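Side-chain contacts in dipicolinate synthase, B chain (Bacillus cereus, PDB 3MCU), which probably works together with the partner subunit DpaA to oxidise dihydrodipicolinate to dipicolinate, using NADP+ as the oxidant, during sporulation: residues M23-L26 and E27-I30; N71-V74 and G75-L79; M171-L174 and E175-V178. All blocks are in the same frame, centred on the assembly; numbering follows the deposited sequence.

Contact 1: residues M23-L26 and E27-I30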
HETATM    1  N   MSE D  23      27.800  16.925 -13.013  1.00 68.33           N
HETATM    2  CA  MSE D  23      29.040  17.679 -12.835  1.00 68.46           C
HETATM    3  C   MSE D  23      28.874  19.180 -13.079  1.00 61.45           C
HETATM    4  O   MSE D  23      29.283  19.999 -12.259  1.00 60.05           O
HETATM    5  CB  MSE D  23      30.123  17.124 -13.761  1.00 76.41           C
HETATM    6  CG  MSE D  23      31.022  16.114 -13.110  1.00 84.69           C
HETATM    7 SE   MSE D  23      32.124  16.985 -11.757  1.00116.06          SE
HETATM    8  CE  MSE D  23      33.430  15.542 -11.538  1.00 95.27           C
ATOM      9  N   PRO D  24      28.290  19.548 -14.225  1.00 61.81           N
ATOM     10  CA  PRO D  24      28.022  20.959 -14.513  1.00 58.83           C
ATOM     11  C   PRO D  24      26.954  21.572 -13.612  1.00 54.03           C
ATOM     12  O   PRO D  24      26.902  22.799 -13.502  1.00 51.85           O
ATOM     13  CB  PRO D  24      27.525  20.928 -15.961  1.00 59.18           C
ATOM     14  CG  PRO D  24      28.061  19.665 -16.524  1.00 62.48           C
ATOM     15  CD  PRO D  24      28.019  18.696 -15.395  1.00 66.40           C
ATOM     16  N   HIS D  25      26.110  20.748 -12.993  1.00 53.18           N
ATOM     17  CA  HIS D  25      25.062  21.277 -12.110  1.00 50.71           C
ATOM     18  C   HIS D  25      25.625  21.806 -10.801  1.00 46.29           C
ATOM     19  O   HIS D  25      25.224  22.875 -10.339  1.00 44.38           O
ATOM     20  CB  HIS D  25      23.941  20.258 -11.865  1.00 47.25           C
ATOM     21  CG  HIS D  25      23.084  20.017 -13.070  1.00 47.75           C
ATOM     22  ND1 HIS D  25      22.256  20.984 -13.601  1.00 43.07           N
ATOM     23  CD2 HIS D  25      22.940  18.924 -13.858  1.00 47.79           C
ATOM     24  CE1 HIS D  25      21.636  20.498 -14.659  1.00 41.47           C
ATOM     25  NE2 HIS D  25      22.033  19.251 -14.837  1.00 46.36           N
ATOM     26  N   LEU D  26      26.556  21.066 -10.210  1.00 46.86           N
ATOM     27  CA  LEU D  26      27.265  21.564  -9.036  1.00 47.87           C
ATOM     28  C   LEU D  26      27.832  22.944  -9.352  1.00 46.79           C
ATOM     29  O   LEU D  26      27.652  23.898  -8.595  1.00 43.63           O
ATOM     30  CB  LEU D  26      28.395  20.616  -8.641  1.00 47.80           C
ATOM     31  CG  LEU D  26      27.971  19.194  -8.267  1.00 54.90           C
ATOM     32  CD1 LEU D  26      29.186  18.346  -7.915  1.00 60.60           C
ATOM     33  CD2 LEU D  26      26.968  19.199  -7.124  1.00 43.67           C
ATOM     34  N   GLU D  27      28.503  23.032 -10.497  1.00 49.55           N
ATOM     35  CA  GLU D  27      29.101  24.275 -10.965  1.00 50.80           C
ATOM     36  C   GLU D  27      28.053  25.376 -11.119  1.00 46.14           C
ATOM     37  O   GLU D  27      28.286  26.518 -10.738  1.00 46.11           O
ATOM     38  CB  GLU D  27      29.840  24.038 -12.290  1.00 55.01           C
ATOM     39  CG  GLU D  27      31.082  24.895 -12.471  1.00 62.32           C
ATOM     40  CD  GLU D  27      32.352  24.075 -12.679  1.00 71.30           C
ATOM     41  OE1 GLU D  27      33.462  24.638 -12.497  1.00 69.28           O
ATOM     42  OE2 GLU D  27      32.239  22.873 -13.027  1.00 71.08           O
ATOM     43  N   LYS D  28      26.894  25.032 -11.670  1.00 45.80           N
ATOM     44  CA  LYS D  28      25.808  26.004 -11.779  1.00 46.82           C
ATOM     45  C   LYS D  28      25.421  26.526 -10.400  1.00 41.77           C
ATOM     46  O   LYS D  28      25.428  27.734 -10.169  1.00 41.49           O
ATOM     47  CB  LYS D  28      24.581  25.406 -12.469  1.00 45.84           C
ATOM     48  CG  LYS D  28      24.614  25.455 -13.976  1.00 48.39           C
ATOM     49  CD  LYS D  28      23.224  25.211 -14.562  1.00 51.35           C
ATOM     50  CE  LYS D  28      22.213  26.252 -14.069  1.00 50.98           C
ATOM     51  NZ  LYS D  28      20.900  26.129 -14.776  1.00 45.64           N
ATOM     52  N   LEU D  29      25.101  25.607  -9.490  1.00 39.55           N
ATOM     53  CA  LEU D  29      24.668  25.979  -8.140  1.00 40.07           C
ATOM     54  C   LEU D  29      25.652  26.913  -7.439  1.00 38.81           C
ATOM     55  O   LEU D  29      25.245  27.911  -6.861  1.00 35.90           O
ATOM     56  CB  LEU D  29      24.368  24.742  -7.278  1.00 36.29           C
ATOM     57  CG  LEU D  29      23.109  23.989  -7.734  1.00 37.13           C
ATOM     58  CD1 LEU D  29      22.931  22.637  -7.038  1.00 35.93           C
ATOM     59  CD2 LEU D  29      21.890  24.877  -7.533  1.00 34.77           C
ATOM     60  N   ILE D  30      26.940  26.594  -7.507  1.00 41.06           N
ATOM     61  CA  ILE D  30      27.946  27.434  -6.872  1.00 41.04           C
ATOM     62  C   ILE D  30      28.076  28.788  -7.563  1.00 43.83           C
ATOM     63  O   ILE D  30      28.107  29.821  -6.897  1.00 41.98           O
ATOM     64  CB  ILE D  30      29.320  26.729  -6.731  1.00 46.07           C
ATOM     65  CG1 ILE D  30      29.803  26.186  -8.072  1.00 49.27           C
ATOM     66  CG2 ILE D  30      29.243  25.600  -5.690  1.00 43.20           C
ATOM     67  CD1 ILE D  30      30.629  27.182  -8.889  1.00 57.71           C
TER
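K28 and H25 leave the same flank of helix 23-31, three residues apart, and the lysine chain runs out beside the imidazole. The stretch is a worked example of how successive turns of an alpha-helix are joined by backbone bonds from each N-H to the carbonyl four residues earlier, while side chains lie back over the previous turn. K28 CB rests 3.4 Å from H25 O, and CG, beside the backbone N and turned from the carbonyl carbon (chi1 -85°), lies 3.5 Å from P24 O. That carbonyl also receives K28 N at 2.9 Å, so the first half of the chain covers a bond its own residue makes. Further out, CD approaches the H25 ring obliquely, 4.4 Å from ND1. The chain then bends at chi3 (59°), and NZ ends in a salt bridge to E175, whose carboxylate also takes a hydrogen bond from H25 ND1. The same carboxylate thus binds both nitrogens.

The regular bonds of the helix are L29 N to H25 O and I30 N to L26 O, both close to straight. I30 backs the second of these: its CG1 sits between the backbone N and the carbonyl carbon and comes within 3.2 Å of L26 O. On the exposed flank, E27 CB packs 3.4 Å from P24 O.

The helix is the connection of a beta-alpha-beta unit between the parallel strands 7-12 and 35-40. L26 and L29 are buried against F10 of the first strand and V36 of the second, and I30 also reaches V36. M23 meets W57 and K60 of helix 57-65, while L26 and E27 touch I61 and I64 of that helix, respectively.

Contact 2: residues N71-V74 and G75-L79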
ATOM      1  N   ASN D  71      30.011  10.623   2.999  1.00 39.69           N
ATOM      2  CA  ASN D  71      30.131   9.290   2.417  1.00 43.05           C
ATOM      3  C   ASN D  71      29.872   8.179   3.420  1.00 44.25           C
ATOM      4  O   ASN D  71      30.272   7.040   3.210  1.00 49.32           O
ATOM      5  CB  ASN D  71      31.514   9.100   1.797  1.00 49.24           C
ATOM      6  CG  ASN D  71      32.631   9.272   2.808  1.00 50.18           C
ATOM      7  OD1 ASN D  71      32.386   9.443   4.001  1.00 48.32           O
ATOM      8  ND2 ASN D  71      33.872   9.217   2.335  1.00 54.50           N
ATOM      9  N   SER D  72      29.210   8.519   4.515  1.00 40.26           N
ATOM     10  CA  SER D  72      28.742   7.514   5.454  1.00 40.63           C
ATOM     11  C   SER D  72      27.426   7.964   6.055  1.00 38.89           C
ATOM     12  O   SER D  72      27.138   9.170   6.156  1.00 37.89           O
ATOM     13  CB  SER D  72      29.768   7.264   6.563  1.00 42.01           C
ATOM     14  OG  SER D  72      29.875   8.380   7.425  1.00 43.94           O
ATOM     15  N   ILE D  73      26.626   6.986   6.440  1.00 36.87           N
ATOM     16  CA  ILE D  73      25.359   7.246   7.095  1.00 36.16           C
ATOM     17  C   ILE D  73      25.558   8.116   8.336  1.00 36.73           C
ATOM     18  O   ILE D  73      24.772   9.017   8.602  1.00 36.63           O
ATOM     19  CB  ILE D  73      24.654   5.912   7.445  1.00 37.96           C
ATOM     20  CG1 ILE D  73      24.400   5.117   6.157  1.00 35.90           C
ATOM     21  CG2 ILE D  73      23.368   6.158   8.201  1.00 34.86           C
ATOM     22  CD1 ILE D  73      23.909   3.691   6.370  1.00 37.69           C
ATOM     23  N   VAL D  74      26.622   7.861   9.087  1.00 39.10           N
ATOM     24  CA  VAL D  74      26.877   8.625  10.306  1.00 37.98           C
ATOM     25  C   VAL D  74      27.308  10.061   9.983  1.00 37.73           C
ATOM     26  O   VAL D  74      26.973  10.996  10.707  1.00 36.52           O
ATOM     27  CB  VAL D  74      27.907   7.919  11.221  1.00 39.99           C
ATOM     28  CG1 VAL D  74      28.298   8.802  12.395  1.00 40.29           C
ATOM     29  CG2 VAL D  74      27.334   6.596  11.731  1.00 43.35           C
ATOM     30  N   GLY D  75      28.035  10.230   8.885  1.00 38.21           N
ATOM     31  CA  GLY D  75      28.425  11.553   8.430  1.00 36.75           C
ATOM     32  C   GLY D  75      27.255  12.360   7.896  1.00 34.80           C
ATOM     33  O   GLY D  75      27.372  13.560   7.661  1.00 33.49           O
ATOM     34  N   ALA D  76      26.119  11.698   7.706  1.00 35.56           N
ATOM     35  CA  ALA D  76      24.932  12.348   7.165  1.00 31.67           C
ATOM     36  C   ALA D  76      23.970  12.780   8.266  1.00 30.39           C
ATOM     37  O   ALA D  76      23.292  13.797   8.144  1.00 31.36           O
ATOM     38  CB  ALA D  76      24.232  11.441   6.168  1.00 30.46           C
ATOM     39  N   GLU D  77      23.934  12.033   9.356  1.00 31.86           N
ATOM     40  CA  GLU D  77      23.041  12.363  10.470  1.00 33.20           C
ATOM     41  C   GLU D  77      23.064  13.839  10.909  1.00 31.19           C
ATOM     42  O   GLU D  77      22.009  14.409  11.187  1.00 30.63           O
ATOM     43  CB  GLU D  77      23.277  11.422  11.659  1.00 35.19           C
ATOM     44  CG  GLU D  77      23.042   9.949  11.309  1.00 36.57           C
ATOM     45  CD  GLU D  77      23.162   9.006  12.501  1.00 42.29           C
ATOM     46  OE1 GLU D  77      23.109   9.476  13.659  1.00 51.14           O
ATOM     47  OE2 GLU D  77      23.301   7.784  12.279  1.00 43.33           O
ATOM     48  N   PRO D  78      24.254  14.464  10.966  1.00 30.21           N
ATOM     49  CA  PRO D  78      24.315  15.853  11.451  1.00 31.15           C
ATOM     50  C   PRO D  78      23.607  16.833  10.522  1.00 30.72           C
ATOM     51  O   PRO D  78      23.387  17.978  10.915  1.00 29.96           O
ATOM     52  CB  PRO D  78      25.819  16.165  11.473  1.00 33.73           C
ATOM     53  CG  PRO D  78      26.509  14.843  11.376  1.00 36.00           C
ATOM     54  CD  PRO D  78      25.585  13.936  10.627  1.00 33.71           C
ATOM     55  N   LEU D  79      23.274  16.393   9.308  1.00 28.61           N
ATOM     56  CA  LEU D  79      22.513  17.203   8.368  1.00 25.22           C
ATOM     57  C   LEU D  79      21.153  17.516   8.962  1.00 25.90           C
ATOM     58  O   LEU D  79      20.434  18.377   8.459  1.00 24.78           O
ATOM     59  CB  LEU D  79      22.323  16.451   7.045  1.00 26.02           C
ATOM     60  CG  LEU D  79      23.246  16.718   5.857  1.00 27.11           C
ATOM     61  CD1 LEU D  79      24.591  17.276   6.291  1.00 30.62           C
ATOM     62  CD2 LEU D  79      23.414  15.477   4.962  1.00 26.57           C
TER
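S72 caps the short helical turn 73-76 by accepting G75 N on its side-chain oxygen, a classic N-cap bond of 3.0 Å. A chi1 of 69° tucks OG in over the backbone, within reach of that N-H. The compact part of the contact lies at I73 O, which takes two donors from one face of its plane: E77 N at 3.2 Å, modestly tilted from that plane, and A76 N at 3.1 Å, well above it. This mixture of spacings suits a weakly bonded helix that passes into the 3-10 segment 77-79. A76 CB, 3.5 Å from I73 O, belongs to the packed side, where A76 and I73 touch M112 of helix 109-118.

The other side is looser and faces solvent. V74 and E77 are both exposed, and the extended glutamate runs back along the turn, yet its OE2 stays more than 4 Å from both V74 CG2 and I73 O, a distant approach without a bond. Its CG packs more closely, 3.3 Å from I73 O. One residue further on, P78 has no N-H to offer, and its CD instead lies 3.3 Å from V74 O.

Contact 3: residues M171-L174 and E175-V178; sequences MELL and EDTV
L173 O gathers two donors from T177, and this pair anchors the first turn of helix 174-181, whose N-cap residue is L173. T177 N arrives at 3.0 Å, slightly tilted from the carbonyl plane, while the hydroxyl OG1 comes from above that plane at 2.7 Å. The chi1 of -54° sets OG1 beside the threonine's own backbone N, which lets it fold back onto the carbonyl four residues earlier. It is a good example of a buried helical threonine whose hydroxyl is satisfied within the helix itself. V178 N continues the pattern to L174 O.

Side-chain packing accompanies these bonds. L174 CD2 makes an apolar contact with V178 CG1 at 4.0 Å, whereas L173 CD2 is a methyl beside a carboxylate oxygen, 3.9 Å from D176 OD1, where the two side chains cross. E175, bent at chi2 (78°), doubles back so that its carboxylate lies across L174.

With a leucine at the N-cap, a water accepts from D176 N at 3.1 Å, the place where a capping side chain would commonly accept. It donates both to E172 O at 2.6 Å and to E175 OE2 at 3.1 Å, tying the end of the incoming turn to the helix. E175 is also bound by H25 and K28 of helix 23-31, which probably holds its carboxylate in place to accept from the water.

Farther out, L174 and M171 pack on A91 of strand 87-94 and on H25, and V178 reaches V89. L173 and T177 lean on P154 of strand 150-156, which settles the turn against the sheet. Beside the turn, E172 OE2 forms a salt bridge with R170 NE.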
HETATM    1  N   MSE D 171      17.175  16.746 -16.605  1.00 28.33           N
HETATM    2  CA  MSE D 171      18.217  17.306 -15.725  1.00 30.45           C
HETATM    3  C   MSE D 171      18.455  18.808 -15.879  1.00 31.05           C
HETATM    4  O   MSE D 171      18.844  19.490 -14.922  1.00 31.50           O
HETATM    5  CB  MSE D 171      19.552  16.610 -15.966  1.00 33.06           C
HETATM    6  CG  MSE D 171      19.638  15.220 -15.420  1.00 42.02           C
HETATM    7 SE   MSE D 171      19.634  15.202 -13.451  1.00 75.04          SE
HETATM    8  CE  MSE D 171      20.094  13.333 -13.250  1.00 39.23           C
ATOM      9  N   GLU D 172      18.243  19.311 -17.087  1.00 27.96           N
ATOM     10  CA  GLU D 172      18.536  20.699 -17.391  1.00 30.88           C
ATOM     11  C   GLU D 172      17.596  21.617 -16.610  1.00 31.27           C
ATOM     12  O   GLU D 172      17.896  22.792 -16.406  1.00 32.32           O
ATOM     13  CB  GLU D 172      18.459  20.969 -18.906  1.00 31.58           C
ATOM     14  CG  GLU D 172      17.054  20.865 -19.523  1.00 29.60           C
ATOM     15  CD  GLU D 172      16.721  19.473 -20.036  1.00 34.10           C
ATOM     16  OE1 GLU D 172      17.483  18.513 -19.744  1.00 31.67           O
ATOM     17  OE2 GLU D 172      15.691  19.340 -20.751  1.00 34.59           O
ATOM     18  N   LEU D 173      16.469  21.071 -16.155  1.00 29.04           N
ATOM     19  CA  LEU D 173      15.529  21.853 -15.369  1.00 27.87           C
ATOM     20  C   LEU D 173      15.786  21.723 -13.865  1.00 26.68           C
ATOM     21  O   LEU D 173      14.947  22.132 -13.060  1.00 28.70           O
ATOM     22  CB  LEU D 173      14.085  21.458 -15.701  1.00 26.92           C
ATOM     23  CG  LEU D 173      13.628  21.682 -17.146  1.00 28.54           C
ATOM     24  CD1 LEU D 173      12.148  21.374 -17.311  1.00 25.95           C
ATOM     25  CD2 LEU D 173      13.933  23.113 -17.595  1.00 30.27           C
ATOM     26  N   LEU D 174      16.933  21.157 -13.488  1.00 26.51           N
ATOM     27  CA  LEU D 174      17.256  20.920 -12.071  1.00 28.40           C
ATOM     28  C   LEU D 174      17.226  22.201 -11.227  1.00 30.61           C
ATOM     29  O   LEU D 174      16.534  22.285 -10.197  1.00 26.49           O
ATOM     30  CB  LEU D 174      18.611  20.221 -11.933  1.00 29.83           C
ATOM     31  CG  LEU D 174      19.090  19.732 -10.558  1.00 33.37           C
ATOM     32  CD1 LEU D 174      20.030  18.541 -10.691  1.00 35.41           C
ATOM     33  CD2 LEU D 174      19.771  20.845  -9.791  1.00 35.69           C
ATOM     34  N   GLU D 175      17.975  23.200 -11.674  1.00 30.55           N
ATOM     35  CA  GLU D 175      18.054  24.469 -10.962  1.00 33.14           C
ATOM     36  C   GLU D 175      16.701  25.178 -10.889  1.00 29.49           C
ATOM     37  O   GLU D 175      16.344  25.719  -9.872  1.00 31.23           O
ATOM     38  CB  GLU D 175      19.133  25.364 -11.582  1.00 35.52           C
ATOM     39  CG  GLU D 175      20.565  24.813 -11.421  1.00 38.52           C
ATOM     40  CD  GLU D 175      20.936  23.681 -12.412  1.00 43.42           C
ATOM     41  OE1 GLU D 175      22.000  23.040 -12.207  1.00 45.10           O
ATOM     42  OE2 GLU D 175      20.181  23.427 -13.390  1.00 41.18           O
ATOM     43  N   ASP D 176      15.931  25.152 -11.961  1.00 30.39           N
ATOM     44  CA  ASP D 176      14.593  25.731 -11.913  1.00 31.29           C
ATOM     45  C   ASP D 176      13.710  25.043 -10.887  1.00 30.96           C
ATOM     46  O   ASP D 176      12.866  25.676 -10.255  1.00 30.72           O
ATOM     47  CB  ASP D 176      13.924  25.632 -13.277  1.00 32.76           C
ATOM     48  CG  ASP D 176      14.472  26.635 -14.251  1.00 38.26           C
ATOM     49  OD1 ASP D 176      14.312  26.422 -15.472  1.00 36.16           O
ATOM     50  OD2 ASP D 176      15.070  27.632 -13.773  1.00 38.78           O
ATOM     51  N   THR D 177      13.888  23.732 -10.754  1.00 29.06           N
ATOM     52  CA  THR D 177      13.096  22.950  -9.826  1.00 26.32           C
ATOM     53  C   THR D 177      13.436  23.281  -8.374  1.00 24.98           C
ATOM     54  O   THR D 177      12.537  23.479  -7.546  1.00 23.85           O
ATOM     55  CB  THR D 177      13.260  21.445 -10.081  1.00 22.92           C
ATOM     56  OG1 THR D 177      12.961  21.167 -11.461  1.00 22.41           O
ATOM     57  CG2 THR D 177      12.337  20.630  -9.143  1.00 19.22           C
ATOM     58  N   VAL D 178      14.721  23.342  -8.047  1.00 23.36           N
ATOM     59  CA  VAL D 178      15.034  23.686  -6.674  1.00 27.32           C
ATOM     60  C   VAL D 178      14.676  25.141  -6.321  1.00 27.02           C
ATOM     61  O   VAL D 178      14.337  25.421  -5.190  1.00 26.89           O
ATOM     62  CB  VAL D 178      16.456  23.256  -6.201  1.00 30.34           C
ATOM     63  CG1 VAL D 178      17.124  22.321  -7.191  1.00 26.01           C
ATOM     64  CG2 VAL D 178      17.313  24.457  -5.807  1.00 29.19           C
TER
HETATM   65  O   HOH W   1      17.603  24.645 -14.572  1.00 33.03           O

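In the fold
All three contacts are local turns, yet their chemistry follows their place in the fold. Contacts 1 and 3 are partly buried, lie against the central sheet and touch each other, their centres about 11 Å apart; helix 23-31 and helix 174-181 are joined there by polar groups and by packing. Contact 2 is a surface turn on helix 109-118, about 22 Å from contact 1 and 25 Å from contact 3 between centres. Contact 1 spans nearly the whole of helix 23-31 and is held by regular backbone bonds. Contacts 2 and 3 both begin a helix, one with a serine cap, the other with a leucine and a bound water.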